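Local coordinates for protein choline kinase (Cryptosporidium parvum, PDB 3MES) that probably phosphorylates choline, and perhaps ethanolamine, using ATP as the phosphate donor in a magnesium-dependent reaction, at residues His166-Val171 / Ala299-Glu304; Glu304-Tyr309 / Phe399-Gln404; Ser335-Gln340 / His354-Ala359; Glu344-Met347 / Ile352-Ile355. All coordinates share one frame; numbering follows the deposited sequence.

Contacts 1 and 2 adjoin the active site and share Glu304, a magnesium ligand between helix 294-303 and strand 307-308. Contact 1 lies nearest the centre of the chain and is purely van der Waals, an aromatic ring against a valine, whereas contact 2 adds a tyrosine-histidine hydrogen bond close to the metal, which Tyr307 O itself binds. Contacts 3 and 4, centres about 5 Å apart, both use helix 351-362: contact 3 sets a thioether against a leucine and a tyrosine ring, contact 4 valine and isoleucine methyls against each other and a loop carbonyl. The touching residues are buried in all four except Ile352 of contact 4, the most peripheral, which is partly exposed. Contacts 1, 3 and 4 reach the second subunit.

Contact 1. Residues His166-Val171 / Ala299-Glu304; sequences HICVEV and ANYFCE. With MG (magnesium ion), chain M; DME (decamethonium ion), chain K.
Tyr301 and Val171 reach toward each other from facing helices, and the methyl CG2 of Val171 settles over one face of the phenol ring. This is a CH-pi contact: CG2 stands 4.0 Å from the centroid of the Tyr301 ring and 19° off its normal, displaced toward the rim on the CE1 side. The other methyl of Val171 crowds the carbonyl of Cys168, so the rotation of this side chain is somewhat uncertain and the exact seat of CG2 approximate. With CG anti to the backbone N (chi1 166°), Tyr301 extends its ring across the gap until OH comes 3.9 Å from Cys168 CA. A tyrosine suits this place because its length spans the distance between the helices, the CA atoms of Val171 and Tyr301 being 9.3 Å apart, while a beta-branched valine offers a compact methyl to its face. The two helices, 165-179 and 294-303, belong to the helical part of the choline/ethanolamine kinase fold, where Phe333 of helix 327-342 also meets the Tyr301 ring. One turn further along, Glu304 binds magnesium through both backbone and side chain: its O is 2.3 Å and its OE1 2.5 Å from the metal, a chelate made possible by the bend at chi2. Its OE2 lies 3.3 Å from C18 on the quaternary ammonium of decamethonium, where the negative charge probably favours the cation.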
# COMPACT_ATOMS: atom_id res chain seq x y z
N HIS B 166 2.63 7.55 5.17
CA HIS B 166 2.17 6.22 4.78
C HIS B 166 1.18 6.31 3.62
O HIS B 166 1.15 5.43 2.76
CB HIS B 166 1.55 5.48 5.96
CG HIS B 166 0.25 6.06 6.43
ND1 HIS B 166 0.19 7.16 7.25
CD2 HIS B 166 -1.03 5.69 6.19
CE1 HIS B 166 -1.08 7.45 7.50
NE2 HIS B 166 -1.84 6.57 6.87
N ILE B 167 0.39 7.37 3.59
CA ILE B 167 -0.55 7.59 2.50
C ILE B 167 0.20 8.03 1.24
O ILE B 167 -0.11 7.58 0.14
CB ILE B 167 -1.60 8.66 2.85
CG1 ILE B 167 -2.61 8.10 3.86
CG2 ILE B 167 -2.32 9.14 1.60
CD1 ILE B 167 -3.64 9.12 4.30
N CYS B 168 1.18 8.91 1.42
CA CYS B 168 1.97 9.41 0.30
C CYS B 168 2.62 8.28 -0.49
O CYS B 168 2.50 8.21 -1.72
CB CYS B 168 3.04 10.38 0.79
SG CYS B 168 4.12 11.00 -0.51
N VAL B 169 3.31 7.39 0.22
CA VAL B 169 4.06 6.32 -0.43
C VAL B 169 3.20 5.23 -1.07
O VAL B 169 3.66 4.55 -1.98
CB VAL B 169 5.08 5.67 0.53
CG1 VAL B 169 6.15 6.68 0.93
CG2 VAL B 169 4.37 5.12 1.76
N GLU B 170 1.96 5.07 -0.61
CA GLU B 170 1.08 4.10 -1.24
C GLU B 170 0.62 4.59 -2.62
O GLU B 170 0.53 3.80 -3.56
CB GLU B 170 -0.14 3.76 -0.38
CG GLU B 170 -1.15 2.90 -1.13
CD GLU B 170 -2.14 2.19 -0.22
OE1 GLU B 170 -2.28 2.59 0.95
OE2 GLU B 170 -2.77 1.22 -0.69
N VAL B 171 0.32 5.88 -2.72
CA VAL B 171 -0.05 6.45 -4.01
C VAL B 171 1.12 6.38 -5.00
O VAL B 171 0.93 6.01 -6.16
CB VAL B 171 -0.55 7.90 -3.87
CG1 VAL B 171 0.13 8.59 -2.70
CG2 VAL B 171 -0.33 8.67 -5.17
N ALA B 299 4.36 15.57 -10.53
CA ALA B 299 4.30 16.98 -10.16
C ALA B 299 2.86 17.45 -9.98
O ALA B 299 2.57 18.28 -9.12
CB ALA B 299 5.03 17.84 -11.18
N ASN B 300 1.95 16.91 -10.80
CA ASN B 300 0.54 17.26 -10.66
C ASN B 300 -0.04 16.78 -9.34
O ASN B 300 -0.79 17.50 -8.68
CB ASN B 300 -0.29 16.68 -11.81
CG ASN B 300 -1.75 17.10 -11.73
OD1 ASN B 300 -2.10 18.24 -12.03
ND2 ASN B 300 -2.60 16.17 -11.30
N TYR B 301 0.32 15.56 -8.95
CA TYR B 301 -0.10 15.03 -7.66
C TYR B 301 0.46 15.89 -6.53
O TYR B 301 -0.26 16.23 -5.59
CB TYR B 301 0.36 13.58 -7.50
CG TYR B 301 0.27 13.09 -6.07
CD1 TYR B 301 -0.96 12.75 -5.51
CD2 TYR B 301 1.41 12.97 -5.29
CE1 TYR B 301 -1.04 12.31 -4.20
CE2 TYR B 301 1.34 12.53 -3.99
CZ TYR B 301 0.11 12.20 -3.44
OH TYR B 301 0.05 11.77 -2.14
N PHE B 302 1.74 16.25 -6.63
CA PHE B 302 2.35 17.11 -5.62
C PHE B 302 1.57 18.42 -5.49
O PHE B 302 1.40 18.93 -4.39
CB PHE B 302 3.82 17.40 -5.95
CG PHE B 302 4.74 16.24 -5.71
CD1 PHE B 302 4.34 15.17 -4.93
CD2 PHE B 302 6.01 16.22 -6.26
CE1 PHE B 302 5.19 14.10 -4.70
CE2 PHE B 302 6.87 15.16 -6.03
CZ PHE B 302 6.46 14.10 -5.25
N CYS B 303 1.10 18.95 -6.61
CA CYS B 303 0.40 20.23 -6.62
C CYS B 303 -0.95 20.18 -5.90
O CYS B 303 -1.38 21.17 -5.30
CB CYS B 303 0.20 20.74 -8.04
SG CYS B 303 1.65 21.50 -8.79
N GLU B 304 -1.62 19.04 -5.98
CA GLU B 304 -2.94 18.89 -5.37
C GLU B 304 -2.86 19.00 -3.85
O GLU B 304 -3.88 19.14 -3.17
CB GLU B 304 -3.59 17.58 -5.78
CG GLU B 304 -4.09 17.56 -7.22
CD GLU B 304 -5.24 18.52 -7.44
OE1 GLU B 304 -5.78 19.05 -6.44
OE2 GLU B 304 -5.61 18.75 -8.61
MG MG M . -6.01 18.69 -4.02
N1 DME K . -16.89 17.79 -4.26
C2 DME K . -17.51 18.63 -5.30
C3 DME K . -16.68 18.57 -6.59
C4 DME K . -17.07 19.71 -7.53
C5 DME K . -16.29 19.63 -8.86
C6 DME K . -14.80 19.95 -8.65
C7 DME K . -14.40 21.22 -9.40
C8 DME K . -13.30 20.94 -10.43
C9 DME K . -11.90 21.18 -9.84
C10 DME K . -10.93 20.09 -10.29
C11 DME K . -9.52 20.66 -10.48
N12 DME K . -8.62 19.62 -11.00
C13 DME K . -17.03 18.42 -2.94
C14 DME K . -17.55 16.47 -4.25
C15 DME K . -15.45 17.62 -4.56
C16 DME K . -8.60 18.46 -10.09
C17 DME K . -9.09 19.19 -12.32
C18 DME K . -7.25 20.17 -11.10

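Contact 2. Residues Glu304-Tyr309 / Phe399-Gln404; sequences EYIYDY and FTHYLQ. With MG (magnesium ion), chain M; DME (decamethonium ion), chain K; PT3 (N-propyl-tartramic acid), chain L.
The rings of Tyr307 and His401 meet rim to rim, their planes inclined at 39° and neither lying over the other's face. His401 ND1 approaches the edge of the phenol near its plane, Tyr307 CE1 lies at the imidazole edge, and CG2 of Ile306 sits over one face of the tyrosine. Strand 307-308, half of a small antiparallel two-stranded sheet with 318-319, is thereby joined to helix 391-411. The join is a hydrogen bond of 2.7 Å between Tyr307 OH and His401 ND1, in which either group could be the donor. The residue types suit this buried site: tyrosine offers a hydroxyl and histidine a ring nitrogen at the rim of a flat, largely apolar group. Ile306 CG2 also comes 4.1 Å from His401 CE1, adding an aliphatic flank; Phe319 and Tyr321 meet the same imidazole. The Tyr307 backbone faces the active site, where its O binds magnesium at 2.3 Å and Glu271 supplies a further ligand. Tyr309 sits between protein and ligands: decamethonium C9 is over one ring face and Tyr307 O over the opposite one, while Tyr309 CB is 3.6 Å from C43 of the bound N-propyl-tartramic acid. At the ring edge lies the Glu304 carboxylate, whose OE1 accepts a 2.6 Å hydrogen bond from Tyr309 OH through its syn lone pair.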
# COMPACT_ATOMS: atom_id res chain seq x y z
N GLU B 304 -1.62 19.04 -5.98
CA GLU B 304 -2.94 18.89 -5.37
C GLU B 304 -2.86 19.00 -3.85
O GLU B 304 -3.88 19.14 -3.17
CB GLU B 304 -3.59 17.58 -5.78
CG GLU B 304 -4.09 17.56 -7.22
CD GLU B 304 -5.24 18.52 -7.44
OE1 GLU B 304 -5.78 19.05 -6.44
OE2 GLU B 304 -5.61 18.75 -8.61
N TYR B 305 -1.64 18.93 -3.32
CA TYR B 305 -1.43 19.14 -1.90
C TYR B 305 -1.95 20.53 -1.51
O TYR B 305 -2.31 20.77 -0.36
CB TYR B 305 0.06 19.02 -1.55
CG TYR B 305 0.51 17.60 -1.29
CD1 TYR B 305 0.89 17.19 -0.02
CD2 TYR B 305 0.55 16.67 -2.31
CE1 TYR B 305 1.30 15.90 0.23
CE2 TYR B 305 0.97 15.37 -2.08
CZ TYR B 305 1.34 14.99 -0.81
OH TYR B 305 1.75 13.70 -0.58
N ILE B 306 -1.99 21.42 -2.49
CA ILE B 306 -2.33 22.82 -2.26
C ILE B 306 -3.82 23.11 -2.36
O ILE B 306 -4.31 24.07 -1.76
CB ILE B 306 -1.59 23.73 -3.26
CG1 ILE B 306 -0.07 23.58 -3.11
CG2 ILE B 306 -2.02 25.18 -3.08
CD1 ILE B 306 0.72 24.18 -4.26
N TYR B 307 -4.55 22.29 -3.12
CA TYR B 307 -5.94 22.60 -3.43
C TYR B 307 -6.95 21.67 -2.76
O TYR B 307 -6.94 20.46 -2.97
CB TYR B 307 -6.15 22.66 -4.94
CG TYR B 307 -5.09 23.51 -5.60
CD1 TYR B 307 -5.13 24.89 -5.51
CD2 TYR B 307 -4.04 22.93 -6.29
CE1 TYR B 307 -4.15 25.67 -6.10
CE2 TYR B 307 -3.05 23.70 -6.88
CZ TYR B 307 -3.12 25.07 -6.78
OH TYR B 307 -2.14 25.85 -7.37
N ASP B 308 -7.81 22.26 -1.94
CA ASP B 308 -8.86 21.54 -1.24
C ASP B 308 -10.20 21.91 -1.87
O ASP B 308 -10.64 23.05 -1.78
CB ASP B 308 -8.85 21.92 0.24
CG ASP B 308 -9.74 21.03 1.08
OD1 ASP B 308 -10.17 19.96 0.58
OD2 ASP B 308 -10.00 21.39 2.24
N TYR B 309 -10.84 20.93 -2.51
CA TYR B 309 -12.11 21.17 -3.19
C TYR B 309 -13.30 20.78 -2.33
O TYR B 309 -14.40 20.55 -2.83
CB TYR B 309 -12.16 20.42 -4.53
CG TYR B 309 -10.88 20.53 -5.33
CD1 TYR B 309 -10.49 21.74 -5.89
CD2 TYR B 309 -10.05 19.43 -5.51
CE1 TYR B 309 -9.32 21.84 -6.62
CE2 TYR B 309 -8.88 19.52 -6.23
CZ TYR B 309 -8.52 20.73 -6.78
OH TYR B 309 -7.35 20.83 -7.50
N PHE B 399 -2.89 30.20 -12.22
CA PHE B 399 -2.01 31.10 -12.95
C PHE B 399 -1.10 31.84 -11.98
O PHE B 399 0.12 31.85 -12.15
CB PHE B 399 -2.81 32.10 -13.80
CG PHE B 399 -3.56 31.47 -14.94
CD1 PHE B 399 -3.14 30.26 -15.48
CD2 PHE B 399 -4.66 32.10 -15.49
CE1 PHE B 399 -3.82 29.69 -16.54
CE2 PHE B 399 -5.35 31.53 -16.55
CZ PHE B 399 -4.92 30.32 -17.07
N THR B 400 -1.70 32.47 -10.97
CA THR B 400 -0.93 33.13 -9.93
C THR B 400 0.20 32.22 -9.45
O THR B 400 1.36 32.62 -9.40
CB THR B 400 -1.82 33.50 -8.72
OG1 THR B 400 -2.80 34.47 -9.13
CG2 THR B 400 -0.98 34.09 -7.60
N HIS B 401 -0.15 30.98 -9.11
CA HIS B 401 0.82 30.03 -8.57
C HIS B 401 1.89 29.64 -9.58
O HIS B 401 3.01 29.30 -9.19
CB HIS B 401 0.12 28.79 -8.00
CG HIS B 401 -0.61 29.05 -6.72
ND1 HIS B 401 -1.66 28.26 -6.29
CD2 HIS B 401 -0.45 30.01 -5.78
CE1 HIS B 401 -2.11 28.72 -5.13
NE2 HIS B 401 -1.39 29.78 -4.80
N TYR B 402 1.54 29.67 -10.86
CA TYR B 402 2.53 29.42 -11.91
C TYR B 402 3.64 30.46 -11.84
O TYR B 402 4.82 30.12 -11.82
CB TYR B 402 1.89 29.46 -13.29
CG TYR B 402 2.92 29.52 -14.40
CD1 TYR B 402 3.45 28.35 -14.93
CD2 TYR B 402 3.37 30.73 -14.89
CE1 TYR B 402 4.40 28.39 -15.93
CE2 TYR B 402 4.32 30.79 -15.89
CZ TYR B 402 4.83 29.61 -16.41
OH TYR B 402 5.78 29.65 -17.40
N LEU B 403 3.25 31.73 -11.82
CA LEU B 403 4.21 32.83 -11.73
C LEU B 403 5.09 32.67 -10.50
O LEU B 403 6.32 32.73 -10.59
CB LEU B 403 3.46 34.17 -11.66
CG LEU B 403 3.28 34.93 -12.98
CD1 LEU B 403 3.47 34.02 -14.18
CD2 LEU B 403 1.91 35.61 -13.01
N GLN B 404 4.45 32.44 -9.36
CA GLN B 404 5.16 32.29 -8.09
C GLN B 404 6.14 31.12 -8.12
O GLN B 404 7.32 31.28 -7.79
CB GLN B 404 4.16 32.12 -6.95
CG GLN B 404 4.79 32.08 -5.57
CD GLN B 404 3.76 32.05 -4.46
OE1 GLN B 404 2.58 32.32 -4.69
NE2 GLN B 404 4.20 31.72 -3.25
MG MG M . -6.01 18.69 -4.02
N1 DME K . -16.89 17.79 -4.26
C2 DME K . -17.51 18.63 -5.30
C3 DME K . -16.68 18.57 -6.59
C4 DME K . -17.07 19.71 -7.53
C5 DME K . -16.29 19.63 -8.86
C6 DME K . -14.80 19.95 -8.65
C7 DME K . -14.40 21.22 -9.40
C8 DME K . -13.30 20.94 -10.43
C9 DME K . -11.90 21.18 -9.84
C10 DME K . -10.93 20.09 -10.29
C11 DME K . -9.52 20.66 -10.48
N12 DME K . -8.62 19.62 -11.00
C13 DME K . -17.03 18.42 -2.94
C14 DME K . -17.55 16.47 -4.25
C15 DME K . -15.45 17.62 -4.56
C16 DME K . -8.60 18.46 -10.09
C17 DME K . -9.09 19.19 -12.32
C18 DME K . -7.25 20.17 -11.10
O1 PT3 L . -13.16 14.25 -13.22
O11 PT3 L . -14.34 15.68 -14.47
C1 PT3 L . -13.74 15.34 -13.42
C2 PT3 L . -13.68 16.36 -12.29
O2 PT3 L . -14.44 17.52 -12.61
C3 PT3 L . -12.21 16.73 -12.08
O3 PT3 L . -12.03 18.14 -12.25
C4 PT3 L . -11.83 16.32 -10.67
O41 PT3 L . -10.70 15.90 -10.42
N4 PT3 L . -12.82 16.42 -9.78
C41 PT3 L . -12.64 16.04 -8.37
C42 PT3 L . -13.77 16.64 -7.53
C43 PT3 L . -13.22 17.58 -6.45

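Contact 3. Residues Ser335-Gln340 / His354-Ala359; sequences SVYLSQ and HIMTKA
Met356 runs fully extended toward Leu338 and Tyr337, with CG opposite its backbone N (chi1 178°) and the later torsions also near 180°, which carries its sulfur and terminal methyl across to the neighbouring helix. The contact lies between two consecutive helices, 327-342 and 351-362, joined by a loop in the helical part of the kinase fold. The thioether slides alongside Leu338 in the opposite direction, SD lying 3.8 Å from Leu338 CD2 and 3.9 Å from Leu338 CD1, so that the sulfur rests against both branches of the leucine. Beyond it, Met356 CE approaches the Tyr337 ring obliquely, 3.9 Å from its CE2, and the two side chains cross at about a right angle. A long, unbranched methionine suits this span, since one chain can touch an aliphatic fork and an aromatic ring in succession. Ile298 of helix 294-303 packs on both Met356 and Tyr337, and the Tyr337 hydroxyl is hydrogen-bonded to His179. On helix 327-342 itself, Ser335 O accepts two bonds from Ser339: N at 3.0 Å and OG at 2.7 Å arrive from opposite faces of the carbonyl plane.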
# COMPACT_ATOMS: atom_id res chain seq x y z
N SER B 335 11.42 7.81 -4.26
CA SER B 335 12.18 6.60 -3.96
C SER B 335 11.29 5.37 -4.08
O SER B 335 11.70 4.34 -4.63
CB SER B 335 12.78 6.67 -2.56
OG SER B 335 13.68 7.76 -2.45
N VAL B 336 10.08 5.47 -3.56
CA VAL B 336 9.13 4.37 -3.62
C VAL B 336 8.65 4.16 -5.06
O VAL B 336 8.51 3.03 -5.52
CB VAL B 336 7.91 4.62 -2.72
CG1 VAL B 336 6.89 3.50 -2.88
CG2 VAL B 336 8.34 4.75 -1.27
N TYR B 337 8.41 5.27 -5.75
CA TYR B 337 7.99 5.23 -7.15
C TYR B 337 8.99 4.44 -7.98
O TYR B 337 8.62 3.47 -8.66
CB TYR B 337 7.86 6.66 -7.70
CG TYR B 337 7.62 6.73 -9.20
CD1 TYR B 337 6.33 6.66 -9.71
CD2 TYR B 337 8.68 6.86 -10.09
CE1 TYR B 337 6.10 6.71 -11.07
CE2 TYR B 337 8.46 6.92 -11.45
CZ TYR B 337 7.17 6.85 -11.94
OH TYR B 337 6.95 6.91 -13.30
N LEU B 338 10.26 4.84 -7.92
CA LEU B 338 11.31 4.20 -8.71
C LEU B 338 11.53 2.75 -8.30
O LEU B 338 11.80 1.90 -9.15
CB LEU B 338 12.62 4.99 -8.58
CG LEU B 338 12.62 6.36 -9.26
CD1 LEU B 338 13.88 7.14 -8.91
CD2 LEU B 338 12.48 6.20 -10.76
N SER B 339 11.42 2.47 -7.01
CA SER B 339 11.53 1.10 -6.53
C SER B 339 10.47 0.25 -7.22
O SER B 339 10.70 -0.91 -7.53
CB SER B 339 11.35 1.04 -5.01
OG SER B 339 12.38 1.75 -4.35
N GLN B 340 9.32 0.86 -7.48
CA GLN B 340 8.21 0.17 -8.12
C GLN B 340 8.42 0.04 -9.63
O GLN B 340 8.28 -1.05 -10.18
CB GLN B 340 6.89 0.89 -7.82
CG GLN B 340 5.69 0.41 -8.64
CD GLN B 340 5.22 -0.97 -8.24
OE1 GLN B 340 5.79 -1.98 -8.65
NE2 GLN B 340 4.16 -1.03 -7.44
N HIS B 354 17.82 12.29 -6.02
CA HIS B 354 18.19 13.69 -5.92
C HIS B 354 17.95 14.42 -7.24
O HIS B 354 17.38 15.51 -7.27
CB HIS B 354 19.66 13.83 -5.51
CG HIS B 354 20.13 15.24 -5.39
ND1 HIS B 354 20.68 15.94 -6.44
CD2 HIS B 354 20.15 16.09 -4.33
CE1 HIS B 354 21.02 17.15 -6.04
NE2 HIS B 354 20.70 17.27 -4.76
N ILE B 355 18.38 13.81 -8.34
CA ILE B 355 18.21 14.41 -9.66
C ILE B 355 16.74 14.47 -10.08
O ILE B 355 16.26 15.52 -10.52
CB ILE B 355 19.00 13.64 -10.74
CG1 ILE B 355 20.49 13.88 -10.57
CG2 ILE B 355 18.55 14.06 -12.13
CD1 ILE B 355 21.34 13.21 -11.63
N MET B 356 16.03 13.36 -9.95
CA MET B 356 14.65 13.28 -10.39
C MET B 356 13.74 14.20 -9.58
O MET B 356 12.80 14.79 -10.12
CB MET B 356 14.13 11.84 -10.33
CG MET B 356 12.67 11.70 -10.74
SD MET B 356 12.13 9.99 -10.92
CE MET B 356 10.43 10.23 -11.42
N THR B 357 14.03 14.32 -8.29
CA THR B 357 13.22 15.17 -7.43
C THR B 357 13.23 16.62 -7.91
O THR B 357 12.18 17.27 -7.96
CB THR B 357 13.70 15.12 -5.97
OG1 THR B 357 13.67 13.76 -5.51
CG2 THR B 357 12.81 15.97 -5.09
N LYS B 358 14.40 17.13 -8.26
CA LYS B 358 14.52 18.51 -8.71
C LYS B 358 13.99 18.67 -10.14
O LYS B 358 13.47 19.72 -10.50
CB LYS B 358 15.96 19.01 -8.59
CG LYS B 358 16.95 18.28 -9.48
CD LYS B 358 18.36 18.27 -8.87
CE LYS B 358 18.96 19.66 -8.80
NZ LYS B 358 20.41 19.62 -8.45
N ALA B 359 14.13 17.62 -10.94
CA ALA B 359 13.61 17.62 -12.30
C ALA B 359 12.08 17.66 -12.29
O ALA B 359 11.46 18.37 -13.08
CB ALA B 359 14.10 16.41 -13.07

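Contact 4. Residues Glu344-Met347 / Ile352-Ile355; sequences EQVM and IVHI
Val346 and Met347 have extended backbones and run past the start of a helix, with the CA atoms of Met347 and Val353 only 7.2 Å apart. Val346 points its side chain at the helix, and its CG1, anti to the backbone N (chi1 -177°), does the touching. That methyl meets Val353 CG2 at 3.5 Å and Ile352 CG2 at 4.0 Å, contacting two consecutive helix residues. The valine and Ile352 cross at about a right angle, so a methyl meets a methyl without the chains running alongside. Val353 CG2 has a second neighbour, Met347 O at 3.4 Å, which brings the loop backbone against the same branch. Short beta-branched side chains suit such a close approach, since their methyls stand near the main chain and so can meet at short range. Here the loop between consecutive helices packs on the start of the second one: residues 344-347 follow helix 327-342 and touch the first turn of helix 351-362, while Leu338 touches both Val346 and Ile352. Polar groups of the loop find partners nearby, Val346 N bonding to Ser339 OG and Met347 N to Gln350 OE1. The loop also forms part of the dimer interface. Met347 directs its CB away from the helix and packs on Glu328 of the second subunit, and the carbonyl O of Val346 accepts a hydrogen bond from Thr165 OG1, also of the second subunit.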
# COMPACT_ATOMS: atom_id res chain seq x y z
N GLU B 344 13.83 -2.21 -8.07
CA GLU B 344 15.10 -2.30 -7.35
C GLU B 344 15.10 -1.37 -6.14
O GLU B 344 14.35 -0.40 -6.09
CB GLU B 344 16.28 -1.98 -8.27
CG GLU B 344 16.43 -0.51 -8.59
CD GLU B 344 17.53 -0.25 -9.60
OE1 GLU B 344 17.56 -0.95 -10.64
OE2 GLU B 344 18.37 0.65 -9.36
N GLN B 345 15.93 -1.68 -5.15
CA GLN B 345 15.99 -0.88 -3.94
C GLN B 345 16.45 0.54 -4.24
O GLN B 345 17.65 0.80 -4.40
CB GLN B 345 16.90 -1.52 -2.90
CG GLN B 345 16.70 -0.95 -1.50
CD GLN B 345 17.74 -1.45 -0.51
OE1 GLN B 345 18.94 -1.32 -0.73
NE2 GLN B 345 17.27 -2.02 0.60
N VAL B 346 15.50 1.47 -4.34
CA VAL B 346 15.83 2.87 -4.53
C VAL B 346 15.47 3.65 -3.27
O VAL B 346 14.36 3.51 -2.74
CB VAL B 346 15.10 3.47 -5.75
CG1 VAL B 346 15.52 4.91 -5.95
CG2 VAL B 346 15.39 2.65 -6.99
N MET B 347 16.41 4.45 -2.79
CA MET B 347 16.21 5.20 -1.56
C MET B 347 16.63 6.66 -1.74
O MET B 347 17.40 6.98 -2.64
CB MET B 347 16.96 4.54 -0.41
CG MET B 347 16.61 3.06 -0.25
SD MET B 347 17.40 2.23 1.14
CE MET B 347 19.12 2.27 0.63
N ILE B 352 20.03 9.15 -8.23
CA ILE B 352 18.91 9.09 -9.16
C ILE B 352 17.66 9.75 -8.58
O ILE B 352 16.82 10.26 -9.31
CB ILE B 352 18.59 7.63 -9.57
CG1 ILE B 352 17.54 7.60 -10.68
CG2 ILE B 352 18.12 6.82 -8.37
CD1 ILE B 352 17.24 6.21 -11.19
N VAL B 353 17.55 9.74 -7.26
CA VAL B 353 16.42 10.39 -6.59
C VAL B 353 16.65 11.90 -6.50
O VAL B 353 15.77 12.69 -6.86
CB VAL B 353 16.18 9.81 -5.19
CG1 VAL B 353 15.18 10.66 -4.43
CG2 VAL B 353 15.71 8.37 -5.28
N HIS B 354 17.82 12.29 -6.02
CA HIS B 354 18.19 13.69 -5.92
C HIS B 354 17.95 14.42 -7.24
O HIS B 354 17.38 15.51 -7.27
CB HIS B 354 19.66 13.83 -5.51
CG HIS B 354 20.13 15.24 -5.39
ND1 HIS B 354 20.68 15.94 -6.44
CD2 HIS B 354 20.15 16.09 -4.33
CE1 HIS B 354 21.02 17.15 -6.04
NE2 HIS B 354 20.70 17.27 -4.76
N ILE B 355 18.38 13.81 -8.34
CA ILE B 355 18.21 14.41 -9.66
C ILE B 355 16.74 14.47 -10.08
O ILE B 355 16.26 15.52 -10.52
CB ILE B 355 19.00 13.64 -10.74
CG1 ILE B 355 20.49 13.88 -10.57
CG2 ILE B 355 18.55 14.06 -12.13
CD1 ILE B 355 21.34 13.21 -11.63